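Local coordinates for Myo-inositol-1-phosphate synthase-related protein (Thermotoga maritima MSB8, PDB 3CIN) that belongs to the myo-inositol-1-phosphate synthase family and binds nicotinamide-adenine-dinucleotide in a Rossmann-type domain, at residues Val16-Gln21 with Val140-Thr145; Ile95-His100 with Glu110-Glu115. All coordinates share one frame; numbering follows the deposited sequence. Where two conformers were deposited one is given.

Interaction 1: residues Val16-Gln21 with Val140-Thr145. With NAD (nicotinamide-adenine-dinucleotide), chain F.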
ATOM      1  N   VAL A  16     -32.635  18.730  17.901  1.00 27.58           N
ATOM      2  CA  VAL A  16     -31.190  18.671  18.050  1.00 26.20           C
ATOM      3  C   VAL A  16     -30.582  20.063  18.070  1.00 28.75           C
ATOM      4  O   VAL A  16     -30.868  20.899  17.198  1.00 29.29           O
ATOM      5  CB  VAL A  16     -30.564  17.905  16.852  1.00 26.61           C
ATOM      6  CG1 VAL A  16     -29.033  17.833  16.994  1.00 30.10           C
ATOM      7  CG2 VAL A  16     -31.203  16.478  16.849  1.00 27.98           C
ATOM      8  N   LEU A  17     -29.665  20.256  19.034  1.00 28.73           N
ATOM      9  CA  LEU A  17     -28.896  21.506  19.137  1.00 27.75           C
ATOM     10  C   LEU A  17     -27.431  21.150  18.856  1.00 29.57           C
ATOM     11  O   LEU A  17     -26.927  20.226  19.454  1.00 30.76           O
ATOM     12  CB  LEU A  17     -29.032  22.086  20.524  1.00 31.75           C
ATOM     13  CG  LEU A  17     -28.394  23.467  20.704  0.65 30.17           C
ATOM     14  CD1 LEU A  17     -29.277  24.385  21.566  0.65 34.63           C
ATOM     15  CD2 LEU A  17     -26.991  23.333  21.252  0.65 36.82           C
ATOM     16  N   ILE A  18     -26.762  21.932  18.033  1.00 28.20           N
ATOM     17  CA  ILE A  18     -25.365  21.654  17.672  1.00 27.83           C
ATOM     18  C   ILE A  18     -24.457  22.643  18.359  1.00 29.47           C
ATOM     19  O   ILE A  18     -24.694  23.855  18.294  1.00 29.08           O
ATOM     20  CB  ILE A  18     -25.152  21.801  16.107  1.00 31.55           C
ATOM     21  CG1 ILE A  18     -25.933  20.709  15.334  1.00 32.08           C
ATOM     22  CG2 ILE A  18     -23.643  21.789  15.764  1.00 29.93           C
ATOM     23  CD1 ILE A  18     -26.131  20.971  13.843  1.00 30.97           C
ATOM     24  N   LEU A  19     -23.373  22.147  18.936  1.00 27.56           N
ATOM     25  CA  LEU A  19     -22.303  22.997  19.487  1.00 27.76           C
ATOM     26  C   LEU A  19     -21.102  22.826  18.570  1.00 30.75           C
ATOM     27  O   LEU A  19     -20.533  21.743  18.492  1.00 30.90           O
ATOM     28  CB  LEU A  19     -21.971  22.583  20.915  1.00 30.00           C
ATOM     29  CG  LEU A  19     -23.148  22.514  21.885  1.00 33.26           C
ATOM     30  CD1 LEU A  19     -22.618  21.896  23.191  1.00 34.17           C
ATOM     31  CD2 LEU A  19     -23.818  23.858  22.062  1.00 33.18           C
ATOM     32  N   GLY A  20     -20.783  23.891  17.841  1.00 27.77           N
ATOM     33  CA  GLY A  20     -19.583  23.993  16.990  1.00 32.25           C
ATOM     34  C   GLY A  20     -19.966  23.740  15.556  1.00 30.68           C
ATOM     35  O   GLY A  20     -20.011  22.556  15.129  1.00 31.55           O
ATOM     36  N   GLN A  21     -20.224  24.802  14.809  1.00 29.94           N
ATOM     37  CA  GLN A  21     -20.752  24.679  13.422  1.00 28.97           C
ATOM     38  C   GLN A  21     -19.640  24.671  12.365  1.00 26.52           C
ATOM     39  O   GLN A  21     -19.453  25.624  11.620  1.00 30.06           O
ATOM     40  CB  GLN A  21     -21.799  25.764  13.110  1.00 32.02           C
ATOM     41  CG  GLN A  21     -22.593  25.456  11.835  1.00 30.31           C
ATOM     42  CD  GLN A  21     -23.398  24.189  11.938  1.00 30.44           C
ATOM     43  OE1 GLN A  21     -24.079  23.963  12.920  1.00 31.15           O
ATOM     44  NE2 GLN A  21     -23.277  23.315  10.927  1.00 28.73           N
ATOM     45  N   VAL A 140     -25.466  18.053  20.584  1.00 27.28           N
ATOM     46  CA  VAL A 140     -24.323  17.416  19.913  1.00 28.03           C
ATOM     47  C   VAL A 140     -23.094  18.306  19.982  1.00 28.60           C
ATOM     48  O   VAL A 140     -23.157  19.466  19.560  1.00 31.21           O
ATOM     49  CB  VAL A 140     -24.664  17.077  18.432  1.00 31.53           C
ATOM     50  CG1 VAL A 140     -23.440  16.575  17.659  1.00 31.46           C
ATOM     51  CG2 VAL A 140     -25.780  15.978  18.360  1.00 32.41           C
ATOM     52  N   ASN A 141     -21.971  17.756  20.452  1.00 28.72           N
ATOM     53  CA  ASN A 141     -20.772  18.498  20.629  1.00 29.56           C
ATOM     54  C   ASN A 141     -19.819  18.152  19.489  1.00 32.54           C
ATOM     55  O   ASN A 141     -19.258  17.036  19.444  1.00 33.83           O
ATOM     56  CB  ASN A 141     -20.106  18.210  21.970  1.00 31.59           C
ATOM     57  CG  ASN A 141     -18.802  18.898  22.086  1.00 35.84           C
ATOM     58  OD1 ASN A 141     -18.627  19.961  21.460  1.00 34.50           O
ATOM     59  ND2 ASN A 141     -17.855  18.319  22.845  1.00 31.47           N
ATOM     60  N   THR A 142     -19.662  19.102  18.556  1.00 31.11           N
ATOM     61  CA  THR A 142     -18.690  19.015  17.454  1.00 31.54           C
ATOM     62  C   THR A 142     -17.656  20.200  17.456  1.00 32.70           C
ATOM     63  O   THR A 142     -17.239  20.701  16.360  1.00 31.00           O
ATOM     64  CB  THR A 142     -19.407  18.863  16.079  1.00 39.51           C
ATOM     65  OG1 THR A 142     -20.426  19.857  15.965  1.00 37.34           O
ATOM     66  CG2 THR A 142     -20.112  17.474  15.949  1.00 34.71           C
ATOM     67  N   CYS A 143     -17.297  20.671  18.664  1.00 30.98           N
ATOM     68  CA  CYS A 143     -16.348  21.762  18.854  1.00 29.59           C
ATOM     69  C   CYS A 143     -14.899  21.329  18.577  1.00 30.82           C
ATOM     70  O   CYS A 143     -14.595  20.155  18.605  1.00 31.14           O
ATOM     71  CB  CYS A 143     -16.414  22.343  20.277  1.00 33.20           C
ATOM     72  SG  CYS A 143     -17.958  23.185  20.594  1.00 33.80           S
ATOM     73  N   THR A 144     -14.031  22.313  18.314  1.00 28.30           N
ATOM     74  CA  THR A 144     -12.597  22.169  18.120  1.00 29.65           C
ATOM     75  C   THR A 144     -11.983  21.308  19.225  1.00 29.66           C
ATOM     76  O   THR A 144     -12.329  21.411  20.383  1.00 31.07           O
ATOM     77  CB  THR A 144     -11.936  23.569  18.127  1.00 30.84           C
ATOM     78  OG1 THR A 144     -12.435  24.347  17.018  1.00 30.49           O
ATOM     79  CG2 THR A 144     -10.406  23.533  18.075  1.00 27.76           C
ATOM     80  N   THR A 145     -11.083  20.407  18.835  1.00 29.62           N
ATOM     81  CA  THR A 145     -10.325  19.606  19.808  1.00 29.84           C
ATOM     82  C   THR A 145      -9.614  20.461  20.861  1.00 30.67           C
ATOM     83  O   THR A 145      -9.071  21.512  20.551  1.00 29.23           O
ATOM     84  CB  THR A 145      -9.256  18.757  19.039  1.00 33.89           C
ATOM     85  OG1 THR A 145      -9.859  18.061  17.940  1.00 38.25           O
ATOM     86  CG2 THR A 145      -8.597  17.759  19.909  1.00 32.73           C
TER
HETATM   87  PA  NAD F 400     -13.923  22.165  12.545  1.00 30.21           P
HETATM   88  O1A NAD F 400     -14.252  22.205  11.077  1.00 30.14           O
HETATM   89  O2A NAD F 400     -12.788  23.081  12.887  1.00 32.40           O
HETATM   90  O5B NAD F 400     -15.202  22.703  13.277  1.00 29.79           O
HETATM   91  C5B NAD F 400     -15.158  23.051  14.659  1.00 33.91           C
HETATM   92  C4B NAD F 400     -16.161  24.172  14.872  1.00 31.32           C
HETATM   93  O4B NAD F 400     -16.318  24.388  16.265  1.00 31.01           O
HETATM   94  C3B NAD F 400     -15.769  25.510  14.257  1.00 31.00           C
HETATM   95  O3B NAD F 400     -16.871  26.117  13.601  1.00 28.33           O
HETATM   96  C2B NAD F 400     -15.343  26.344  15.459  1.00 33.16           C
HETATM   97  O2B NAD F 400     -15.389  27.721  15.201  1.00 29.18           O
HETATM   98  C1B NAD F 400     -16.301  25.818  16.505  1.00 30.92           C
HETATM   99  N9A NAD F 400     -15.894  26.032  17.896  1.00 26.88           N
HETATM  100  C8A NAD F 400     -14.591  25.905  18.367  1.00 28.52           C
HETATM  101  N7A NAD F 400     -14.655  26.045  19.736  1.00 29.18           N
HETATM  102  C5A NAD F 400     -15.966  26.270  20.078  1.00 28.23           C
HETATM  103  C6A NAD F 400     -16.584  26.572  21.294  1.00 30.78           C
HETATM  104  N6A NAD F 400     -15.904  26.600  22.484  1.00 31.10           N
HETATM  105  N1A NAD F 400     -17.958  26.704  21.287  1.00 26.93           N
HETATM  106  C2A NAD F 400     -18.666  26.621  20.101  1.00 28.62           C
HETATM  107  N3A NAD F 400     -18.061  26.405  18.881  1.00 26.17           N
HETATM  108  C4A NAD F 400     -16.723  26.242  18.904  1.00 26.24           C
HETATM  109  O3  NAD F 400     -13.647  20.690  13.023  1.00 28.15           O
HETATM  110  PN  NAD F 400     -14.412  19.400  12.534  1.00 29.79           P
HETATM  111  O1N NAD F 400     -13.554  18.713  11.525  1.00 31.96           O
HETATM  112  O2N NAD F 400     -15.855  19.698  12.301  1.00 29.80           O
HETATM  113  O5D NAD F 400     -14.297  18.481  13.830  1.00 31.31           O
HETATM  114  C5D NAD F 400     -15.093  18.748  14.962  1.00 32.51           C
HETATM  115  C4D NAD F 400     -14.646  17.921  16.162  1.00 31.50           C
HETATM  116  O4D NAD F 400     -14.927  16.573  15.900  1.00 31.31           O
HETATM  117  C3D NAD F 400     -13.174  18.020  16.530  1.00 30.99           C
HETATM  118  O3D NAD F 400     -13.026  17.986  17.973  1.00 34.51           O
HETATM  119  C2D NAD F 400     -12.632  16.714  15.972  1.00 33.56           C
HETATM  120  O2D NAD F 400     -11.483  16.258  16.692  1.00 38.87           O
HETATM  121  C1D NAD F 400     -13.807  15.801  16.243  1.00 33.24           C
HETATM  122  N1N NAD F 400     -13.783  14.586  15.432  1.00 36.64           N
HETATM  123  C2N NAD F 400     -13.813  14.675  14.099  1.00 35.64           C
HETATM  124  C3N NAD F 400     -13.821  13.434  13.408  1.00 42.39           C
HETATM  125  C7N NAD F 400     -14.110  13.475  11.977  1.00 41.61           C
HETATM  126  O7N NAD F 400     -14.230  14.720  11.424  1.00 48.49           O
HETATM  127  N7N NAD F 400     -14.249  12.333  11.286  1.00 57.75           N
HETATM  128  C4N NAD F 400     -13.778  12.217  14.058  1.00 43.86           C
HETATM  129  C5N NAD F 400     -13.733  12.164  15.421  1.00 51.05           C
HETATM  130  C6N NAD F 400     -13.757  13.390  16.101  1.00 38.95           C
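Leu19 and Cys143 meet through CB and SG at 4.1 Å, and the same sulfur lies over one face of the NAD adenine, 3.5 Å from SG to C2A. Cys143 points SG at the base by holding it anti to the carbonyl carbon (chi1 -67°). Its O accepts separately from O3D of the nicotinamide-side ribose at 2.8 Å. The second flat group is the Asn141 carboxamide. Its OD1 takes Cys143 N at 3.2 Å, the donor standing 46° out of the carbonyl plane; this closes an Asx turn, while ND2 is bonded to Asn193 and Thr172.

The backbones behind these groups are adjacent parallel strands, their directions only 4° apart. Val140 N reaches Leu17 O (2.9 Å) and Leu19 N reaches Val140 O (2.8 Å); Thr142 N, bonding to Leu19 O, continues the ladder one residue past the end of strand 138-141. Ile18 and Val140 share one sheet face, where helices 23-36 and 328-348 pack. Thr142 OG1 lies 2.9 Å from Gly20 O, near enough to Leu19 O for its proton to have two possible acceptors.

Gly20 begins a sequence consistent with a Rossmann glycine-rich loop. These polar contacts keep the chains together beyond the paired residues, beside the cofactor. NAD O2D donates to Thr145 OG1 (2.7 Å), also bonded to Asp256; 140-145 thus grips NAD through neutral acceptors, whereas charged Asp65 and Lys70 hold it from elsewhere.

Interaction 2: residues Ile95-His100 with Glu110-Glu115. With NAD (nicotinamide-adenine-dinucleotide), chain F.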
ATOM      1  N   ILE A  95     -26.990  31.248  13.966  1.00 29.43           N
ATOM      2  CA  ILE A  95     -25.947  30.704  14.834  1.00 28.29           C
ATOM      3  C   ILE A  95     -25.723  31.669  15.993  1.00 28.33           C
ATOM      4  O   ILE A  95     -25.645  32.906  15.828  1.00 28.62           O
ATOM      5  CB  ILE A  95     -24.646  30.517  14.039  1.00 28.86           C
ATOM      6  CG1 ILE A  95     -24.892  29.447  12.924  1.00 31.05           C
ATOM      7  CG2 ILE A  95     -23.456  30.151  14.945  1.00 28.48           C
ATOM      8  CD1 ILE A  95     -23.875  29.443  11.861  1.00 38.84           C
ATOM      9  N   ARG A  96     -25.668  31.084  17.194  1.00 26.99           N
ATOM     10  CA  ARG A  96     -25.592  31.817  18.419  1.00 27.81           C
ATOM     11  C   ARG A  96     -24.212  31.738  19.060  1.00 29.36           C
ATOM     12  O   ARG A  96     -23.453  30.838  18.757  1.00 30.20           O
ATOM     13  CB  ARG A  96     -26.648  31.303  19.383  1.00 30.67           C
ATOM     14  CG  ARG A  96     -28.053  31.614  18.877  1.00 36.20           C
ATOM     15  CD  ARG A  96     -29.162  31.353  19.872  1.00 41.37           C
ATOM     16  NE  ARG A  96     -30.462  31.495  19.194  1.00 54.53           N
ATOM     17  CZ  ARG A  96     -31.019  32.660  18.842  1.00 69.16           C
ATOM     18  NH1 ARG A  96     -30.431  33.830  19.124  1.00 71.99           N
ATOM     19  NH2 ARG A  96     -32.194  32.661  18.215  1.00 68.59           N
ATOM     20  N   LYS A  97     -23.931  32.708  19.949  1.00 28.27           N
ATOM     21  CA  LYS A  97     -22.645  32.770  20.651  1.00 29.27           C
ATOM     22  C   LYS A  97     -22.608  31.806  21.832  1.00 28.35           C
ATOM     23  O   LYS A  97     -23.467  31.854  22.740  1.00 31.02           O
ATOM     24  CB  LYS A  97     -22.396  34.241  21.136  1.00 28.81           C
ATOM     25  CG  LYS A  97     -21.071  34.485  21.833  1.00 31.41           C
ATOM     26  CD  LYS A  97     -20.841  35.944  22.113  1.00 36.07           C
ATOM     27  CE  LYS A  97     -21.811  36.511  23.053  1.00 41.01           C
ATOM     28  NZ  LYS A  97     -21.624  37.996  23.059  1.00 49.08           N
ATOM     29  N   GLY A  98     -21.566  30.972  21.832  1.00 27.89           N
ATOM     30  CA  GLY A  98     -21.231  30.104  22.938  1.00 27.40           C
ATOM     31  C   GLY A  98     -20.222  30.654  23.937  1.00 29.55           C
ATOM     32  O   GLY A  98     -20.233  31.826  24.247  1.00 30.43           O
ATOM     33  N   VAL A  99     -19.415  29.752  24.498  1.00 29.83           N
ATOM     34  CA  VAL A  99     -18.332  30.062  25.421  1.00 29.40           C
ATOM     35  C   VAL A  99     -17.053  29.527  24.798  1.00 29.23           C
ATOM     36  O   VAL A  99     -17.018  28.369  24.358  1.00 31.20           O
ATOM     37  CB  VAL A  99     -18.594  29.403  26.814  1.00 30.66           C
ATOM     38  CG1 VAL A  99     -19.817  29.994  27.457  1.00 28.64           C
ATOM     39  CG2 VAL A  99     -18.792  27.947  26.730  1.00 39.53           C
ATOM     40  N   HIS A 100     -15.999  30.329  24.762  1.00 30.09           N
ATOM     41  CA  HIS A 100     -14.811  29.957  23.976  1.00 29.86           C
ATOM     42  C   HIS A 100     -13.734  29.279  24.761  1.00 29.65           C
ATOM     43  O   HIS A 100     -13.085  28.353  24.279  1.00 30.39           O
ATOM     44  CB  HIS A 100     -14.221  31.125  23.145  1.00 33.20           C
ATOM     45  CG  HIS A 100     -13.768  32.318  23.924  1.00 37.70           C
ATOM     46  ND1 HIS A 100     -12.538  32.387  24.542  1.00 38.47           N
ATOM     47  CD2 HIS A 100     -14.359  33.523  24.130  1.00 42.41           C
ATOM     48  CE1 HIS A 100     -12.403  33.564  25.128  1.00 43.02           C
ATOM     49  NE2 HIS A 100     -13.489  34.279  24.881  1.00 38.00           N
ATOM     50  N   GLU A 110     -11.378  34.746  14.871  1.00 35.29           N
ATOM     51  CA  GLU A 110     -11.682  35.821  15.782  1.00 36.25           C
ATOM     52  C   GLU A 110     -12.794  35.343  16.712  1.00 35.51           C
ATOM     53  O   GLU A 110     -13.947  35.184  16.286  1.00 34.60           O
ATOM     54  CB  GLU A 110     -12.126  37.048  14.965  1.00 33.21           C
ATOM     55  CG  GLU A 110     -12.101  38.311  15.723  1.00 43.99           C
ATOM     56  CD  GLU A 110     -12.712  39.456  14.945  1.00 44.73           C
ATOM     57  OE1 GLU A 110     -12.813  39.353  13.692  1.00 58.03           O
ATOM     58  OE2 GLU A 110     -13.080  40.465  15.591  1.00 54.90           O
ATOM     59  N   ALA A 111     -12.434  35.076  17.966  1.00 32.07           N
ATOM     60  CA  ALA A 111     -13.339  34.438  18.927  1.00 32.21           C
ATOM     61  C   ALA A 111     -14.222  35.403  19.690  1.00 32.45           C
ATOM     62  O   ALA A 111     -13.793  36.503  20.066  1.00 33.37           O
ATOM     63  CB  ALA A 111     -12.520  33.602  19.923  1.00 34.85           C
ATOM     64  N   GLU A 112     -15.471  35.010  19.924  1.00 34.64           N
ATOM     65  CA  GLU A 112     -16.301  35.658  20.931  1.00 37.17           C
ATOM     66  C   GLU A 112     -17.086  34.660  21.765  1.00 37.14           C
ATOM     67  O   GLU A 112     -17.465  33.576  21.317  1.00 33.92           O
ATOM     68  CB  GLU A 112     -17.220  36.707  20.332  1.00 41.64           C
ATOM     69  CG  GLU A 112     -17.731  36.471  18.978  1.00 46.25           C
ATOM     70  CD  GLU A 112     -18.535  37.669  18.467  1.00 47.49           C
ATOM     71  OE1 GLU A 112     -17.935  38.765  18.326  1.00 67.64           O
ATOM     72  OE2 GLU A 112     -19.758  37.525  18.208  1.00 64.46           O
ATOM     73  N   GLY A 113     -17.315  35.040  23.010  1.00 31.57           N
ATOM     74  CA  GLY A 113     -17.840  34.132  24.009  1.00 31.89           C
ATOM     75  C   GLY A 113     -18.628  34.839  25.069  1.00 29.13           C
ATOM     76  O   GLY A 113     -18.352  36.001  25.409  1.00 29.24           O
ATOM     77  N   LEU A 114     -19.643  34.170  25.575  1.00 31.80           N
ATOM     78  CA  LEU A 114     -20.429  34.720  26.687  1.00 30.94           C
ATOM     79  C   LEU A 114     -19.506  35.127  27.843  1.00 33.88           C
ATOM     80  O   LEU A 114     -19.709  36.158  28.474  1.00 34.16           O
ATOM     81  CB  LEU A 114     -21.470  33.695  27.144  1.00 32.32           C
ATOM     82  CG  LEU A 114     -22.631  33.429  26.201  1.00 33.50           C
ATOM     83  CD1 LEU A 114     -23.470  32.237  26.696  1.00 34.67           C
ATOM     84  CD2 LEU A 114     -23.475  34.725  26.118  1.00 36.15           C
ATOM     85  N   GLU A 115     -18.439  34.375  28.075  1.00 30.69           N
ATOM     86  CA  GLU A 115     -17.656  34.542  29.322  1.00 33.58           C
ATOM     87  C   GLU A 115     -16.688  35.732  29.223  1.00 35.40           C
ATOM     88  O   GLU A 115     -15.964  36.030  30.165  1.00 37.18           O
ATOM     89  CB  GLU A 115     -16.973  33.212  29.731  1.00 31.28           C
ATOM     90  CG  GLU A 115     -15.625  32.880  29.049  1.00 34.27           C
ATOM     91  CD  GLU A 115     -15.697  32.435  27.595  1.00 35.97           C
ATOM     92  OE1 GLU A 115     -16.766  32.528  26.962  1.00 33.69           O
ATOM     93  OE2 GLU A 115     -14.621  32.007  27.092  1.00 34.17           O
TER
HETATM   94  PA  NAD F 400     -13.923  22.165  12.545  1.00 30.21           P
HETATM   95  O1A NAD F 400     -14.252  22.205  11.077  1.00 30.14           O
HETATM   96  O2A NAD F 400     -12.788  23.081  12.887  1.00 32.40           O
HETATM   97  O5B NAD F 400     -15.202  22.703  13.277  1.00 29.79           O
HETATM   98  C5B NAD F 400     -15.158  23.051  14.659  1.00 33.91           C
HETATM   99  C4B NAD F 400     -16.161  24.172  14.872  1.00 31.32           C
HETATM  100  O4B NAD F 400     -16.318  24.388  16.265  1.00 31.01           O
HETATM  101  C3B NAD F 400     -15.769  25.510  14.257  1.00 31.00           C
HETATM  102  O3B NAD F 400     -16.871  26.117  13.601  1.00 28.33           O
HETATM  103  C2B NAD F 400     -15.343  26.344  15.459  1.00 33.16           C
HETATM  104  O2B NAD F 400     -15.389  27.721  15.201  1.00 29.18           O
HETATM  105  C1B NAD F 400     -16.301  25.818  16.505  1.00 30.92           C
HETATM  106  N9A NAD F 400     -15.894  26.032  17.896  1.00 26.88           N
HETATM  107  C8A NAD F 400     -14.591  25.905  18.367  1.00 28.52           C
HETATM  108  N7A NAD F 400     -14.655  26.045  19.736  1.00 29.18           N
HETATM  109  C5A NAD F 400     -15.966  26.270  20.078  1.00 28.23           C
HETATM  110  C6A NAD F 400     -16.584  26.572  21.294  1.00 30.78           C
HETATM  111  N6A NAD F 400     -15.904  26.600  22.484  1.00 31.10           N
HETATM  112  N1A NAD F 400     -17.958  26.704  21.287  1.00 26.93           N
HETATM  113  C2A NAD F 400     -18.666  26.621  20.101  1.00 28.62           C
HETATM  114  N3A NAD F 400     -18.061  26.405  18.881  1.00 26.17           N
HETATM  115  C4A NAD F 400     -16.723  26.242  18.904  1.00 26.24           C
HETATM  116  O3  NAD F 400     -13.647  20.690  13.023  1.00 28.15           O
HETATM  117  PN  NAD F 400     -14.412  19.400  12.534  1.00 29.79           P
HETATM  118  O1N NAD F 400     -13.554  18.713  11.525  1.00 31.96           O
HETATM  119  O2N NAD F 400     -15.855  19.698  12.301  1.00 29.80           O
HETATM  120  O5D NAD F 400     -14.297  18.481  13.830  1.00 31.31           O
HETATM  121  C5D NAD F 400     -15.093  18.748  14.962  1.00 32.51           C
HETATM  122  C4D NAD F 400     -14.646  17.921  16.162  1.00 31.50           C
HETATM  123  O4D NAD F 400     -14.927  16.573  15.900  1.00 31.31           O
HETATM  124  C3D NAD F 400     -13.174  18.020  16.530  1.00 30.99           C
HETATM  125  O3D NAD F 400     -13.026  17.986  17.973  1.00 34.51           O
HETATM  126  C2D NAD F 400     -12.632  16.714  15.972  1.00 33.56           C
HETATM  127  O2D NAD F 400     -11.483  16.258  16.692  1.00 38.87           O
HETATM  128  C1D NAD F 400     -13.807  15.801  16.243  1.00 33.24           C
HETATM  129  N1N NAD F 400     -13.783  14.586  15.432  1.00 36.64           N
HETATM  130  C2N NAD F 400     -13.813  14.675  14.099  1.00 35.64           C
HETATM  131  C3N NAD F 400     -13.821  13.434  13.408  1.00 42.39           C
HETATM  132  C7N NAD F 400     -14.110  13.475  11.977  1.00 41.61           C
HETATM  133  O7N NAD F 400     -14.230  14.720  11.424  1.00 48.49           O
HETATM  134  N7N NAD F 400     -14.249  12.333  11.286  1.00 57.75           N
HETATM  135  C4N NAD F 400     -13.778  12.217  14.058  1.00 43.86           C
HETATM  136  C5N NAD F 400     -13.733  12.164  15.421  1.00 51.05           C
HETATM  137  C6N NAD F 400     -13.757  13.390  16.101  1.00 38.95           C
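Glu115 sets one carboxylate oxygen over the His100 ring: OE2 stands 3.1 Å above the plane of the His100 imidazole, over its centre, with the carboxylate tilted 48° to the ring. The other oxygen, OE1, accepts His100 N at 3.2 Å with an N-H...O angle of 152°, on its syn side, and OE2 adds a weak bond to the same N-H. Two torsions bring the carboxylate back: CG sits between the backbone N and the carbonyl carbon, and the chain then bends at chi2 (-74°). At the ring edge, in plane, Gly113 N lies 3.5 Å from His100 CD2.

Next to this, Gly98 O receives Leu114 N at 2.8 Å, almost straight, and also a CA-H...O contact from Gly113 CA at 3.3 Å. Val99 CG1 packs against Leu114 CB at 4.1 Å, an apolar contact, and the aliphatic chain of Lys97 touches Leu114, CE to CD2 3.9 Å. In this Rossmann-type domain the connection from edge strand 96-97 to helix 120-134 folds back on itself, its start (98-100) bonding to its later part (111-115), which ends in a 3-10 turn. Val99 O accepts NAD N6A at 2.8 Å, a backbone carbonyl meeting the adenine amino group.

Further out, Asp116 OD1 bonds to His100 NE2 and OD2 to Gly113 N, consistent with one carboxylate fixing both. Leu101 N bonds to Glu115 OE2, Tyr175 OH takes Val99 N, and Ala123 of helix 120-134 backs both Val99 and Leu114.

Overall arrangement
Both interactions reach the same seven-stranded parallel sheet, with centres about 13 Å apart. Interaction 1 joins strands 14-19 and 138-141 near its middle, its centre about 9 Å from the centre of the chain; interaction 2 lies at the edge strand 96-97, about 20 Å out, with strand 58-65 between 96-97 and 14-19. In sequence, both segments of interaction 2 fall between those of interaction 1. They touch at Gln21 CG and Ile95 CD1 (4.2 Å), and NAD spans both: 140-145 reaches the adenine ring and the nicotinamide-side ribose, 95-100 the adenine amino group. The loops that follow several strands thus converge on one cofactor, as in Rossmann folds.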